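Long-range contacts in hypothetical protein TTHA0179 (Thermus thermophilus, PDB 2DPW), which is of unknown function but probably acts as a MobA-like nucleotidyltransferase: residues I6-G11 / V87-G92; R30-V35 / G57-P62; E40-A45 / P95-E100; S48-G53 / L64-R69. All blocks are in the same frame, centred on the assembly; numbering follows the deposited sequence.

Contact 1. Residues I6-G11 / V87-G92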
loop_
_atom_site.group_PDB
_atom_site.type_symbol
_atom_site.label_atom_id
_atom_site.label_comp_id
_atom_site.label_asym_id
_atom_site.label_seq_id
_atom_site.Cartn_x
_atom_site.Cartn_y
_atom_site.Cartn_z
ATOM N N ILE A 6 -8.951 -2.369 4.123
ATOM C CA ILE A 6 -8.212 -3.330 4.929
ATOM C C ILE A 6 -6.894 -2.728 5.334
ATOM O O ILE A 6 -6.176 -2.153 4.523
ATOM C CB ILE A 6 -7.936 -4.652 4.186
ATOM C CG1 ILE A 6 -9.261 -5.300 3.766
ATOM C CG2 ILE A 6 -7.109 -5.575 5.085
ATOM C CD1 ILE A 6 -9.123 -6.616 3.040
ATOM N N VAL A 7 -6.578 -2.863 6.605
ATOM C CA VAL A 7 -5.340 -2.330 7.109
ATOM C C VAL A 7 -4.445 -3.447 7.586
ATOM O O VAL A 7 -4.752 -4.154 8.556
ATOM C CB VAL A 7 -5.597 -1.367 8.243
ATOM C CG1 VAL A 7 -4.305 -0.831 8.757
ATOM C CG2 VAL A 7 -6.483 -0.251 7.745
ATOM N N LEU A 8 -3.339 -3.605 6.869
ATOM C CA LEU A 8 -2.352 -4.619 7.176
ATOM C C LEU A 8 -1.319 -3.964 8.059
ATOM O O LEU A 8 -0.248 -3.575 7.607
ATOM C CB LEU A 8 -1.718 -5.120 5.884
ATOM C CG LEU A 8 -2.728 -5.723 4.905
ATOM C CD1 LEU A 8 -2.003 -6.183 3.661
ATOM C CD2 LEU A 8 -3.465 -6.892 5.568
ATOM N N ALA A 9 -1.677 -3.818 9.326
ATOM C CA ALA A 9 -0.803 -3.210 10.309
ATOM C C ALA A 9 0.007 -4.322 10.927
ATOM O O ALA A 9 0.808 -4.098 11.834
ATOM C CB ALA A 9 -1.618 -2.511 11.371
ATOM N N GLY A 10 -0.213 -5.530 10.432
ATOM C CA GLY A 10 0.517 -6.663 10.951
ATOM C C GLY A 10 2.000 -6.465 10.725
ATOM O O GLY A 10 2.418 -5.636 9.912
ATOM N N GLY A 11 2.804 -7.225 11.454
ATOM C CA GLY A 11 4.232 -7.110 11.293
ATOM C C GLY A 11 4.974 -6.790 12.568
ATOM O O GLY A 11 4.770 -5.747 13.183
ATOM N N VAL A 87 -12.129 -2.978 -2.738
ATOM C CA VAL A 87 -11.540 -2.666 -1.439
ATOM C C VAL A 87 -10.197 -1.967 -1.505
ATOM O O VAL A 87 -9.349 -2.280 -2.341
ATOM C CB VAL A 87 -11.366 -3.939 -0.589
ATOM C CG1 VAL A 87 -10.628 -3.614 0.714
ATOM C CG2 VAL A 87 -12.733 -4.537 -0.287
ATOM N N LEU A 88 -10.017 -1.015 -0.601
ATOM C CA LEU A 88 -8.781 -0.271 -0.525
ATOM C C LEU A 88 -7.911 -0.854 0.571
ATOM O O LEU A 88 -8.319 -0.978 1.722
ATOM C CB LEU A 88 -9.057 1.199 -0.245
ATOM C CG LEU A 88 -7.805 2.060 -0.071
ATOM C CD1 LEU A 88 -6.933 1.968 -1.314
ATOM C CD2 LEU A 88 -8.210 3.490 0.191
ATOM N N VAL A 89 -6.701 -1.226 0.198
ATOM C CA VAL A 89 -5.793 -1.796 1.157
ATOM C C VAL A 89 -4.769 -0.766 1.546
ATOM O O VAL A 89 -4.366 0.064 0.733
ATOM C CB VAL A 89 -5.068 -3.006 0.576
ATOM C CG1 VAL A 89 -4.166 -3.625 1.636
ATOM C CG2 VAL A 89 -6.084 -4.006 0.070
ATOM N N ALA A 90 -4.353 -0.830 2.802
ATOM C CA ALA A 90 -3.355 0.088 3.316
ATOM C C ALA A 90 -2.570 -0.514 4.465
ATOM O O ALA A 90 -3.079 -1.349 5.221
ATOM C CB ALA A 90 -4.015 1.369 3.772
ATOM N N THR A 91 -1.317 -0.092 4.574
ATOM C CA THR A 91 -0.457 -0.524 5.664
ATOM C C THR A 91 -0.721 0.433 6.834
ATOM O O THR A 91 -1.146 1.571 6.630
ATOM C CB THR A 91 1.018 -0.434 5.276
ATOM O OG1 THR A 91 1.344 0.926 4.955
ATOM C CG2 THR A 91 1.300 -1.323 4.091
ATOM N N GLY A 92 -0.465 -0.017 8.054
ATOM C CA GLY A 92 -0.718 0.838 9.197
ATOM C C GLY A 92 0.382 1.804 9.604
ATOM O O GLY A 92 0.356 2.299 10.729
#

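Contact 2. Residues R30-V35 / G57-P62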
loop_
_atom_site.group_PDB
_atom_site.type_symbol
_atom_site.label_atom_id
_atom_site.label_comp_id
_atom_site.label_asym_id
_atom_site.label_seq_id
_atom_site.Cartn_x
_atom_site.Cartn_y
_atom_site.Cartn_z
ATOM N N ARG A 30 2.467 11.299 17.120
ATOM C CA ARG A 30 1.741 12.513 17.453
ATOM C C ARG A 30 0.607 12.316 18.452
ATOM O O ARG A 30 -0.454 12.935 18.348
ATOM C CB ARG A 30 1.229 13.203 16.187
ATOM C CG ARG A 30 2.342 13.811 15.341
ATOM C CD ARG A 30 1.774 14.766 14.305
ATOM N NE ARG A 30 2.777 15.206 13.339
ATOM C CZ ARG A 30 2.534 16.071 12.360
ATOM N NH1 ARG A 30 1.325 16.586 12.227
ATOM N NH2 ARG A 30 3.492 16.416 11.512
ATOM N N GLY A 31 0.843 11.442 19.424
ATOM C CA GLY A 31 -0.139 11.222 20.466
ATOM C C GLY A 31 -0.902 9.925 20.491
ATOM O O GLY A 31 -1.373 9.520 21.545
ATOM N N ARG A 32 -1.048 9.281 19.342
ATOM C CA ARG A 32 -1.778 8.023 19.274
ATOM C C ARG A 32 -1.028 6.922 18.552
ATOM O O ARG A 32 -0.088 7.170 17.781
ATOM C CB ARG A 32 -3.109 8.204 18.551
ATOM C CG ARG A 32 -3.879 9.439 18.942
ATOM C CD ARG A 32 -4.948 9.761 17.912
ATOM N NE ARG A 32 -6.019 8.771 17.893
ATOM C CZ ARG A 32 -7.096 8.873 17.121
ATOM N NH1 ARG A 32 -8.027 7.933 17.152
ATOM N NH2 ARG A 32 -7.240 9.920 16.319
ATOM N N PRO A 33 -1.449 5.671 18.795
ATOM C CA PRO A 33 -0.784 4.563 18.118
ATOM C C PRO A 33 -0.952 4.891 16.642
ATOM O O PRO A 33 -2.068 4.965 16.122
ATOM C CB PRO A 33 -1.610 3.362 18.539
ATOM C CG PRO A 33 -2.027 3.730 19.934
ATOM C CD PRO A 33 -2.421 5.185 19.792
HETATM N N MSE A 34 0.177 5.144 16.005
HETATM C CA MSE A 34 0.293 5.472 14.591
HETATM C C MSE A 34 -0.841 5.082 13.623
HETATM O O MSE A 34 -1.320 5.911 12.844
HETATM C CB MSE A 34 1.592 4.854 14.106
HETATM C CG MSE A 34 1.924 5.136 12.686
HETATM SE SE MSE A 34 3.538 4.219 12.298
HETATM C CE MSE A 34 4.778 5.460 13.094
ATOM N N VAL A 35 -1.241 3.815 13.656
ATOM C CA VAL A 35 -2.267 3.306 12.760
ATOM C C VAL A 35 -3.650 3.942 12.892
ATOM O O VAL A 35 -4.447 3.913 11.944
ATOM C CB VAL A 35 -2.404 1.783 12.924
ATOM C CG1 VAL A 35 -2.980 1.479 14.282
ATOM C CG2 VAL A 35 -3.270 1.192 11.795
ATOM N N GLY A 57 -6.210 -1.794 21.796
ATOM C CA GLY A 57 -7.396 -1.011 22.097
ATOM C C GLY A 57 -7.397 0.172 21.154
ATOM O O GLY A 57 -7.281 1.325 21.567
ATOM N N LEU A 58 -7.492 -0.122 19.863
ATOM C CA LEU A 58 -7.453 0.908 18.834
ATOM C C LEU A 58 -8.704 1.750 18.742
ATOM O O LEU A 58 -9.818 1.254 18.858
ATOM C CB LEU A 58 -7.179 0.257 17.497
ATOM C CG LEU A 58 -5.754 -0.299 17.469
ATOM C CD1 LEU A 58 -5.563 -1.235 16.277
ATOM C CD2 LEU A 58 -4.753 0.864 17.452
ATOM N N VAL A 59 -8.495 3.041 18.545
ATOM C CA VAL A 59 -9.563 4.017 18.426
ATOM C C VAL A 59 -9.213 4.832 17.198
ATOM O O VAL A 59 -8.136 5.396 17.149
ATOM C CB VAL A 59 -9.583 4.982 19.637
ATOM C CG1 VAL A 59 -10.427 6.202 19.303
ATOM C CG2 VAL A 59 -10.104 4.262 20.889
ATOM N N PRO A 60 -10.125 4.942 16.214
ATOM C CA PRO A 60 -11.461 4.343 16.229
ATOM C C PRO A 60 -11.441 2.844 16.030
ATOM O O PRO A 60 -10.680 2.310 15.222
ATOM C CB PRO A 60 -12.171 5.062 15.096
ATOM C CG PRO A 60 -11.051 5.244 14.097
ATOM C CD PRO A 60 -9.912 5.710 14.972
ATOM N N ALA A 61 -12.287 2.166 16.790
ATOM C CA ALA A 61 -12.387 0.722 16.701
ATOM C C ALA A 61 -12.661 0.325 15.245
ATOM O O ALA A 61 -13.542 0.878 14.581
ATOM C CB ALA A 61 -13.505 0.222 17.619
ATOM N N PRO A 62 -11.873 -0.616 14.722
ATOM C CA PRO A 62 -12.061 -1.062 13.343
ATOM C C PRO A 62 -13.287 -1.951 13.240
ATOM O O PRO A 62 -13.743 -2.504 14.236
ATOM C CB PRO A 62 -10.763 -1.808 13.043
ATOM C CG PRO A 62 -10.366 -2.350 14.394
ATOM C CD PRO A 62 -10.647 -1.182 15.308
#

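Contact 3. Residues E40-A45 / P95-E100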
loop_
_atom_site.group_PDB
_atom_site.type_symbol
_atom_site.label_atom_id
_atom_site.label_comp_id
_atom_site.label_asym_id
_atom_site.label_seq_id
_atom_site.Cartn_x
_atom_site.Cartn_y
_atom_site.Cartn_z
ATOM N N GLU A 40 -8.647 6.604 11.213
ATOM C CA GLU A 40 -9.413 7.839 11.198
ATOM C C GLU A 40 -9.639 8.284 9.749
ATOM O O GLU A 40 -10.748 8.648 9.356
ATOM C CB GLU A 40 -8.665 8.947 11.954
ATOM C CG GLU A 40 -8.542 8.755 13.459
ATOM C CD GLU A 40 -9.890 8.670 14.191
ATOM O OE1 GLU A 40 -10.958 8.797 13.554
ATOM O OE2 GLU A 40 -9.875 8.474 15.421
ATOM N N ALA A 41 -8.573 8.248 8.959
ATOM C CA ALA A 41 -8.632 8.661 7.565
ATOM C C ALA A 41 -9.576 7.811 6.717
ATOM O O ALA A 41 -10.294 8.330 5.866
ATOM C CB ALA A 41 -7.232 8.634 6.966
ATOM N N LEU A 42 -9.567 6.504 6.944
ATOM C CA LEU A 42 -10.416 5.604 6.182
ATOM C C LEU A 42 -11.896 5.853 6.445
ATOM O O LEU A 42 -12.670 6.049 5.502
ATOM C CB LEU A 42 -10.044 4.153 6.493
ATOM C CG LEU A 42 -8.604 3.818 6.081
ATOM C CD1 LEU A 42 -8.242 2.393 6.465
ATOM C CD2 LEU A 42 -8.462 4.016 4.581
ATOM N N TYR A 43 -12.290 5.845 7.721
ATOM C CA TYR A 43 -13.684 6.093 8.093
ATOM C C TYR A 43 -14.057 7.455 7.516
ATOM O O TYR A 43 -15.095 7.621 6.866
ATOM C CB TYR A 43 -13.844 6.110 9.618
ATOM C CG TYR A 43 -13.923 4.739 10.272
ATOM C CD1 TYR A 43 -15.006 3.890 10.032
ATOM C CD2 TYR A 43 -12.922 4.298 11.145
ATOM C CE1 TYR A 43 -15.096 2.644 10.639
ATOM C CE2 TYR A 43 -13.000 3.048 11.759
ATOM C CZ TYR A 43 -14.091 2.224 11.500
ATOM O OH TYR A 43 -14.169 0.978 12.086
ATOM N N ALA A 44 -13.177 8.423 7.743
ATOM C CA ALA A 44 -13.380 9.771 7.255
ATOM C C ALA A 44 -13.832 9.788 5.793
ATOM O O ALA A 44 -14.732 10.541 5.430
ATOM C CB ALA A 44 -12.100 10.576 7.425
ATOM N N ALA A 45 -13.220 8.965 4.950
ATOM C CA ALA A 45 -13.604 8.963 3.545
ATOM C C ALA A 45 -14.795 8.042 3.269
ATOM O O ALA A 45 -15.108 7.747 2.118
ATOM C CB ALA A 45 -12.415 8.594 2.665
ATOM N N PRO A 95 0.837 7.384 8.872
ATOM C CA PRO A 95 0.081 8.259 9.770
ATOM C C PRO A 95 -0.327 9.617 9.191
ATOM O O PRO A 95 -1.180 10.299 9.760
ATOM C CB PRO A 95 1.019 8.398 10.964
ATOM C CG PRO A 95 2.352 8.404 10.310
ATOM C CD PRO A 95 2.224 7.247 9.351
ATOM N N HIS A 96 0.281 10.010 8.074
ATOM C CA HIS A 96 -0.049 11.280 7.445
ATOM C C HIS A 96 -1.229 11.135 6.496
ATOM O O HIS A 96 -1.695 12.123 5.926
ATOM C CB HIS A 96 1.143 11.828 6.658
ATOM C CG HIS A 96 2.344 12.110 7.498
ATOM N ND1 HIS A 96 3.430 11.263 7.555
ATOM C CD2 HIS A 96 2.629 13.140 8.330
ATOM C CE1 HIS A 96 4.329 11.757 8.384
ATOM N NE2 HIS A 96 3.866 12.897 8.869
ATOM N N LEU A 97 -1.701 9.903 6.320
ATOM C CA LEU A 97 -2.819 9.643 5.426
ATOM C C LEU A 97 -4.032 10.512 5.766
ATOM O O LEU A 97 -4.443 10.599 6.923
ATOM C CB LEU A 97 -3.214 8.162 5.469
ATOM C CG LEU A 97 -4.292 7.740 4.449
ATOM C CD1 LEU A 97 -3.702 7.693 3.049
ATOM C CD2 LEU A 97 -4.853 6.379 4.826
ATOM N N THR A 98 -4.600 11.142 4.739
ATOM C CA THR A 98 -5.758 12.019 4.887
ATOM C C THR A 98 -6.955 11.528 4.086
ATOM O O THR A 98 -6.805 10.779 3.124
ATOM C CB THR A 98 -5.446 13.433 4.394
ATOM O OG1 THR A 98 -5.191 13.399 2.989
ATOM C CG2 THR A 98 -4.243 13.970 5.079
ATOM N N GLU A 99 -8.138 11.979 4.491
ATOM C CA GLU A 99 -9.383 11.632 3.833
ATOM C C GLU A 99 -9.349 12.109 2.385
ATOM O O GLU A 99 -9.807 11.411 1.474
ATOM C CB GLU A 99 -10.558 12.284 4.572
ATOM C CG GLU A 99 -11.857 12.391 3.767
ATOM C CD GLU A 99 -12.961 13.103 4.532
ATOM O OE1 GLU A 99 -12.680 13.632 5.625
ATOM O OE2 GLU A 99 -14.112 13.141 4.044
ATOM N N GLU A 100 -8.799 13.299 2.172
ATOM C CA GLU A 100 -8.724 13.850 0.829
ATOM C C GLU A 100 -7.933 12.909 -0.071
ATOM O O GLU A 100 -8.343 12.609 -1.197
ATOM C CB GLU A 100 -8.066 15.224 0.862
ATOM C CG GLU A 100 -8.345 16.060 -0.367
ATOM C CD GLU A 100 -7.840 17.480 -0.221
ATOM O OE1 GLU A 100 -7.812 17.969 0.928
ATOM O OE2 GLU A 100 -7.488 18.112 -1.244
#

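Contact 4. Residues S48-G53 / L64-R69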
loop_
_atom_site.group_PDB
_atom_site.type_symbol
_atom_site.label_atom_id
_atom_site.label_comp_id
_atom_site.label_asym_id
_atom_site.label_seq_id
_atom_site.Cartn_x
_atom_site.Cartn_y
_atom_site.Cartn_z
ATOM N N SER A 48 -15.315 1.279 5.736
ATOM C CA SER A 48 -15.330 0.454 6.937
ATOM C C SER A 48 -14.031 -0.369 6.891
ATOM O O SER A 48 -13.908 -1.292 6.095
ATOM C CB SER A 48 -16.549 -0.465 6.915
ATOM O OG SER A 48 -16.620 -1.256 8.091
ATOM N N PRO A 49 -13.044 -0.032 7.739
ATOM C CA PRO A 49 -11.749 -0.717 7.798
ATOM C C PRO A 49 -11.647 -2.026 8.559
ATOM O O PRO A 49 -12.031 -2.119 9.722
ATOM C CB PRO A 49 -10.824 0.327 8.427
ATOM C CG PRO A 49 -11.558 1.622 8.294
ATOM C CD PRO A 49 -12.981 1.220 8.503
ATOM N N VAL A 50 -11.107 -3.039 7.895
ATOM C CA VAL A 50 -10.880 -4.324 8.529
ATOM C C VAL A 50 -9.424 -4.178 8.948
ATOM O O VAL A 50 -8.589 -3.759 8.151
ATOM C CB VAL A 50 -11.018 -5.493 7.542
ATOM C CG1 VAL A 50 -10.575 -6.784 8.208
ATOM C CG2 VAL A 50 -12.470 -5.623 7.098
ATOM N N TYR A 51 -9.128 -4.521 10.194
ATOM C CA TYR A 51 -7.791 -4.394 10.747
ATOM C C TYR A 51 -7.072 -5.715 10.988
ATOM O O TYR A 51 -7.511 -6.529 11.798
ATOM C CB TYR A 51 -7.870 -3.637 12.075
ATOM C CG TYR A 51 -6.541 -3.503 12.773
ATOM C CD1 TYR A 51 -5.591 -2.587 12.332
ATOM C CD2 TYR A 51 -6.209 -4.333 13.839
ATOM C CE1 TYR A 51 -4.345 -2.501 12.931
ATOM C CE2 TYR A 51 -4.961 -4.259 14.446
ATOM C CZ TYR A 51 -4.033 -3.338 13.985
ATOM O OH TYR A 51 -2.797 -3.257 14.580
ATOM N N VAL A 52 -5.954 -5.931 10.308
ATOM C CA VAL A 52 -5.206 -7.157 10.543
ATOM C C VAL A 52 -3.946 -6.814 11.349
ATOM O O VAL A 52 -3.079 -6.086 10.887
ATOM C CB VAL A 52 -4.834 -7.847 9.217
ATOM C CG1 VAL A 52 -4.492 -9.302 9.474
ATOM C CG2 VAL A 52 -5.994 -7.734 8.232
ATOM N N GLY A 53 -3.870 -7.322 12.571
ATOM C CA GLY A 53 -2.726 -7.044 13.424
ATOM C C GLY A 53 -3.123 -7.096 14.892
ATOM O O GLY A 53 -4.227 -7.525 15.224
ATOM N N LEU A 64 -13.618 -4.859 11.934
ATOM C CA LEU A 64 -13.277 -6.222 12.284
ATOM C C LEU A 64 -11.780 -6.220 12.591
ATOM O O LEU A 64 -11.015 -5.453 12.000
ATOM C CB LEU A 64 -13.606 -7.162 11.107
ATOM C CG LEU A 64 -13.291 -8.646 11.329
ATOM C CD1 LEU A 64 -14.263 -9.231 12.323
ATOM C CD2 LEU A 64 -13.361 -9.412 10.026
ATOM N N THR A 65 -11.364 -7.086 13.507
ATOM C CA THR A 65 -9.965 -7.154 13.888
ATOM C C THR A 65 -9.448 -8.574 13.755
ATOM O O THR A 65 -9.594 -9.376 14.668
ATOM C CB THR A 65 -9.818 -6.702 15.326
ATOM O OG1 THR A 65 -10.860 -5.756 15.617
ATOM C CG2 THR A 65 -8.478 -6.050 15.552
ATOM N N LEU A 66 -8.863 -8.894 12.608
ATOM C CA LEU A 66 -8.322 -10.233 12.385
ATOM C C LEU A 66 -6.899 -10.251 12.923
ATOM O O LEU A 66 -6.250 -9.210 13.000
ATOM C CB LEU A 66 -8.331 -10.571 10.887
ATOM C CG LEU A 66 -9.712 -10.339 10.240
ATOM C CD1 LEU A 66 -9.623 -10.373 8.736
ATOM C CD2 LEU A 66 -10.694 -11.380 10.735
ATOM N N PRO A 67 -6.405 -11.434 13.334
ATOM C CA PRO A 67 -5.044 -11.591 13.870
ATOM C C PRO A 67 -3.991 -11.555 12.768
ATOM O O PRO A 67 -4.289 -11.290 11.599
ATOM C CB PRO A 67 -5.097 -12.956 14.536
ATOM C CG PRO A 67 -6.004 -13.714 13.619
ATOM C CD PRO A 67 -7.126 -12.720 13.374
ATOM N N ASP A 68 -2.758 -11.855 13.137
ATOM C CA ASP A 68 -1.673 -11.842 12.178
ATOM C C ASP A 68 -1.329 -13.245 11.719
ATOM O O ASP A 68 -1.079 -14.122 12.542
ATOM C CB ASP A 68 -0.441 -11.215 12.811
ATOM C CG ASP A 68 0.612 -10.854 11.796
ATOM O OD1 ASP A 68 0.752 -11.582 10.789
ATOM O OD2 ASP A 68 1.309 -9.840 12.011
ATOM N N ARG A 69 -1.312 -13.469 10.411
ATOM C CA ARG A 69 -0.956 -14.783 9.910
ATOM C C ARG A 69 0.480 -14.795 9.404
ATOM O O ARG A 69 0.867 -15.659 8.632
ATOM C CB ARG A 69 -1.944 -15.243 8.831
ATOM C CG ARG A 69 -3.285 -15.659 9.431
ATOM C CD ARG A 69 -4.190 -16.433 8.473
ATOM N NE ARG A 69 -5.392 -17.001 9.106
ATOM C CZ ARG A 69 -5.614 -17.126 10.421
ATOM N NH1 ARG A 69 -4.725 -16.716 11.321
ATOM N NH2 ARG A 69 -6.743 -17.682 10.846
#

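Contact 1. Residues I6-G11 / V87-G92
Leu8 of strand 4-8 packs on Val89 of strand 86-91, which pairs with Ile6, two residues earlier on the same face. Its CB lies 4.1 Å from Ala90 O, close beside the backbone of the other strand. CG swings away from its own carbonyl carbon (chi1 -59°) and comes 4.1 Å from Val89 CG1. The chain then runs on extended (chi2 180°) and sends CD1 to the same methyl, Val89 CG1, at 3.9 Å. This branch makes the apolar contact. Further down the same face, Ile6 lays its CG1 across Val87 CG1 at 3.7 Å, the two side chains meeting at about a right angle. On the other face, Val7 CG1 stands 4.0 Å from Gly92 CA. The same Gly92 CA lies 4.1 Å from Ala9 CB.

Three backbone bonds tie the strands. Ile6 N gives to Leu88 O, Ala90 N to Ile6 O at 2.8 Å, and Leu8 N to Ala90 O. The alternation is that of parallel strands. The loop that follows, Ala9-Gly11, carries the glycine pair of the family. In MobA-like relatives this loop after the first strand receives the nucleotide, and it probably does so here.

Both strands are buried in the central sheet of a Rossmann-like GT-A fold. Ile6, Leu8 and Val89 face helix 72-81, while Val7 and Ala9 face helix 35-44. Strand 48-52 continues the sheet beyond strand 4-8, and strand 148-152 runs antiparallel on the far side of strand 86-91.

Contact 2. Residues R30-V35 / G57-P62
Leu58 pushes its CD2 branch against Val35 and Pro33. CD2 is 3.7 Å from Val35 CG1, and the two side chains cross at about a right angle. Val35 holds CG1 between its backbone N and carbonyl carbon (chi1 68°), facing Leu58, while CG2 packs on Val7 and Tyr51 of the sheet. Pro33 CB adds a looser touch on the same Leu58 CD2, at 4.2 Å.

Val59 comes next and meets Arg32. Its O lies at the edge of the guanidinium, near the plane, on the NH1 side. The bond from Arg32 NH1 to Val59 O is weak and bent, and the place of that oxygen is uncertain. Val59 CG1 also lies 3.7 Å from NH1. The arginine chain bends at chi3 (68°) to bring its head here.

Residues 57-62 form the loop between the parallel strands 48-52 and 64-66 of the GT-A sheet. Arg32 and Pro33 belong to a small two-stranded hairpin just before helix 35-44. The loop and the hairpin thus meet over the start of that helix, where Glu36 OE1 pairs with Arg32 NE and Glu40 OE2 pairs with Arg32 NH1. Trp37 makes a cation-pi contact with the same arginine. A leucine in place of Arg32 would probably leave Glu36 and Glu40 without their positive mate and lose the cation-pi contact with Trp37.

Pro60, after a cis peptide bond, sets its CD 3.6 Å from Arg32 NH1, obliquely to the guanidinium. Its ring also rests on Leu39 and Tyr43 of the helix.

Contact 3. Residues E40-A45 / P95-E100
Thr98, whose backbone carbon touches the methyl of Ala41, has its OG1 gripped by two partners, Ala101 N and Glu219 OE2. The first bond makes Thr98 the N-cap of helix 99-108. Just before it, Leu97 turns toward helix 35-44. Leu97 CD2 reaches Ala41 CB at 3.9 Å, and Leu97 O lies over the same methyl. Leu42 CD2 brushes Leu97 CD2 at 4.3 Å.

The end of helix 35-44 and the start of helix 99-108 therefore meet on one side of the GT-A sheet. Ala41, Ala44 and Ala45 present just methyls on this side, and the CA atoms of Ala41 and Glu99 are 4.8 Å apart. Glu99 leans along the helix end. Its CG is anti to its backbone N (chi1 161°), and the chain runs out extended over Ala44 and Ala45. Glu99 CB sits 3.7 Å from Ala44 CB, and Glu99 CG is 4.0 Å from Ala45 CB. The carboxylate makes no hydrogen bond to this helix; OE2 forms a salt bridge with Arg103 NH1, one turn on. An alanine at Glu99 would probably leave Arg103 NH1 without this carboxylate and lose the cover of CG and the carboxylate over Ala44 and Ala45.

Contact 4. Residues S48-G53 / L64-R69
Val50 CG1 and Leu66 CD1 form the apolar centre, 3.8 Å apart, on the face shared with Val52 and Leu64. Leu66 holds CG opposite its carbonyl carbon (chi1 -52°), and its CD1 branch slants back over Val50. The same Val50 methyl also lies near Leu64 CB, at 4.2 Å. Next along the strand, Val52 CG1 stands 4.3 Å from Leu66 CB. Val50, Val52, Leu64 and Leu66 thus form one apolar patch on this face.

On the other face Tyr51 and Thr65 pair. The methyl CG2 of Thr65 comes to the edge of the tyrosine ring, near its plane, on the CD2 side. The ring runs on past it, and its OH bonds to Glu54 O.

The backbone bonds follow the parallel register. Tyr51 N gives to Leu64 O at 2.8 Å, with an N-H...O angle of 172°. Gly53 N gives to Leu66 O at 3.1 Å. Between them, Leu66 N to Tyr51 O is weak and bent. At the polar end, beyond Pro67, Asp68 turns to other partners: OD1 bonds to Gly70 N and Asn75 ND2, and OD2 to Gly11 N in the glycine-rich loop.

Strand 64-66 pairs with strand 48-52, which joins strand 4-8 on its other side. Val52 and Leu66 face helix 72-81. Tyr51 and Pro49 lie toward helix 35-44 on the opposite side of the sheet.

How the contacts relate
From the N terminus, strand 4-8 opens contact 1, which closes a long loop when strand 86-91 returns beside it. Contacts 2 and 4 are nested inside that loop. They cross each other, since 48-53 lies between the segments of contact 2 and 57-62 between those of contact 4. Contact 3 starts within the loop, on helix 35-44, and ends beyond strand 86-91, so it crosses contact 1; it also crosses contact 2 and encloses contact 4. Contacts 1 and 4 share one sheet through strands 4-8 and 48-52. Contacts 2 and 3 tie the hairpin, the 57-62 loop and helix 99-108 to helix 35-44.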